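Local coordinates for protein 6-phosphogluconolactonase (Leishmania braziliensis, PDB 3CH7) that probably hydrolyses 6-phosphogluconolactone to 6-phosphogluconate, the second step in the oxidative stage of the pentose phosphate pathway, at residues Lys150-Val155 with Ile208-His213. Residues are numbered along the deposited sequence; the frame is centred on the assembly and turned at random.
Sequences KSVPVV and IQYAKH. Unlike the reference sequence in segment 208-213: Y210 (reference His).
Y210 lays one face of its ring on V152, whose CG1 sits 4.3 Å from the ring centroid, a CH-pi contact. The methyl is displaced from the centre toward the CG-CD2 bond, V152 CG1 lying 3.9 Å from Y210 CD2, the closest ring atom. V152 delivers it by placing CG1 between its own backbone N and carbonyl carbon (chi1 69°). R249 also meets this tyrosine, in a cation-pi pairing. The backbone of Y210 takes part too: its O lies 3.8 Å from V154 CG1.

At A211 the two chains draw together. A211 CA lies 3.2 Å from V155 O in a bent CA-H...O contact, while the CB atoms of A211 and V155 stand 4.3 Å apart. The same carbonyl receives the N-H of K212, N to O 2.9 Å and nearly straight at 163°, so two successive residues converge on one oxygen. From there the extended K212 chain crosses V154 at about a right angle, K212 CE resting 3.7 Å from V154 CG1, and NZ goes on to a salt bridge with D156.

The contact lies where the chain enters two neighbouring parallel strands of the central sheet, 157-160 and 213-218, with helix 205-210 feeding the latter and A211 packing on V158. Strand 151-153, which carries V152, pairs antiparallel with 142-144 in a small separate two-stranded sheet.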
# COMPACT_ATOMS: atom_id res chain seq x y z
N LYS A 150 -0.73 -16.55 15.84
CA LYS A 150 -0.95 -15.18 15.34
C LYS A 150 -1.93 -15.09 14.17
O LYS A 150 -2.24 -16.06 13.53
CB LYS A 150 0.39 -14.59 14.95
CG LYS A 150 1.23 -14.18 16.17
CD LYS A 150 2.64 -13.72 15.80
CE LYS A 150 3.28 -14.58 14.70
NZ LYS A 150 4.78 -14.44 14.75
N SER A 151 -2.48 -13.91 13.97
CA SER A 151 -3.52 -13.66 12.98
C SER A 151 -3.11 -12.51 12.04
O SER A 151 -2.22 -11.71 12.36
CB SER A 151 -4.84 -13.30 13.66
OG SER A 151 -5.71 -14.42 13.78
N VAL A 152 -3.79 -12.44 10.90
CA VAL A 152 -3.51 -11.44 9.90
C VAL A 152 -4.83 -10.85 9.42
O VAL A 152 -5.79 -11.58 9.20
CB VAL A 152 -2.65 -12.05 8.68
CG1 VAL A 152 -3.43 -13.07 7.81
CG2 VAL A 152 -2.07 -10.94 7.81
N PRO A 153 -4.90 -9.51 9.26
CA PRO A 153 -6.09 -8.93 8.58
C PRO A 153 -6.10 -9.24 7.07
O PRO A 153 -5.07 -9.19 6.43
CB PRO A 153 -5.95 -7.42 8.82
CG PRO A 153 -4.63 -7.19 9.36
CD PRO A 153 -4.03 -8.49 9.84
N VAL A 154 -7.24 -9.71 6.57
CA VAL A 154 -7.47 -9.89 5.14
C VAL A 154 -8.01 -8.57 4.46
O VAL A 154 -9.21 -8.23 4.54
CB VAL A 154 -8.41 -11.06 4.84
CG1 VAL A 154 -8.47 -11.33 3.33
CG2 VAL A 154 -7.95 -12.32 5.61
N VAL A 155 -7.08 -7.84 3.83
CA VAL A 155 -7.40 -6.66 3.03
C VAL A 155 -7.99 -7.09 1.68
O VAL A 155 -7.48 -7.97 1.03
CB VAL A 155 -6.15 -5.76 2.88
CG1 VAL A 155 -6.50 -4.51 2.03
CG2 VAL A 155 -5.66 -5.32 4.27
N ILE A 208 0.29 -8.06 2.73
CA ILE A 208 0.18 -7.82 1.26
C ILE A 208 -0.07 -9.15 0.56
O ILE A 208 -1.00 -9.28 -0.24
CB ILE A 208 1.43 -6.99 0.74
CG1 ILE A 208 1.39 -5.56 1.33
CG2 ILE A 208 1.47 -6.93 -0.86
CD1 ILE A 208 2.72 -4.78 1.34
N GLN A 209 0.68 -10.19 0.95
CA GLN A 209 0.53 -11.55 0.37
C GLN A 209 -0.72 -12.31 0.76
O GLN A 209 -1.05 -13.28 0.13
CB GLN A 209 1.77 -12.42 0.68
CG GLN A 209 3.06 -11.81 0.15
CD GLN A 209 4.26 -12.54 0.63
OE1 GLN A 209 4.21 -13.15 1.65
NE2 GLN A 209 5.36 -12.45 -0.08
N TYR A 210 -1.46 -11.88 1.78
CA TYR A 210 -2.81 -12.46 2.02
C TYR A 210 -3.98 -11.58 1.51
O TYR A 210 -5.14 -11.96 1.63
CB TYR A 210 -2.99 -12.74 3.51
CG TYR A 210 -2.23 -13.96 4.03
CD1 TYR A 210 -2.70 -15.24 3.78
CD2 TYR A 210 -1.10 -13.82 4.81
CE1 TYR A 210 -2.05 -16.36 4.28
CE2 TYR A 210 -0.43 -14.93 5.31
CZ TYR A 210 -0.93 -16.19 5.07
OH TYR A 210 -0.26 -17.30 5.53
N ALA A 211 -3.70 -10.41 0.92
CA ALA A 211 -4.75 -9.54 0.34
C ALA A 211 -5.42 -10.20 -0.84
O ALA A 211 -4.81 -10.99 -1.58
CB ALA A 211 -4.17 -8.15 -0.07
N LYS A 212 -6.70 -9.91 -1.01
CA LYS A 212 -7.45 -10.49 -2.10
C LYS A 212 -7.02 -9.97 -3.50
O LYS A 212 -6.91 -10.75 -4.43
CB LYS A 212 -8.96 -10.37 -1.84
CG LYS A 212 -9.45 -11.07 -0.56
CD LYS A 212 -10.96 -10.83 -0.33
CE LYS A 212 -11.47 -11.08 1.16
NZ LYS A 212 -13.00 -10.97 1.31
N HIS A 213 -6.77 -8.67 -3.62
CA HIS A 213 -6.35 -8.00 -4.86
C HIS A 213 -5.22 -7.02 -4.48
O HIS A 213 -5.36 -6.24 -3.51
CB HIS A 213 -7.52 -7.20 -5.47
CG HIS A 213 -8.81 -7.97 -5.57
ND1 HIS A 213 -9.83 -7.86 -4.63
CD2 HIS A 213 -9.28 -8.82 -6.52
CE1 HIS A 213 -10.84 -8.64 -4.98
NE2 HIS A 213 -10.53 -9.23 -6.12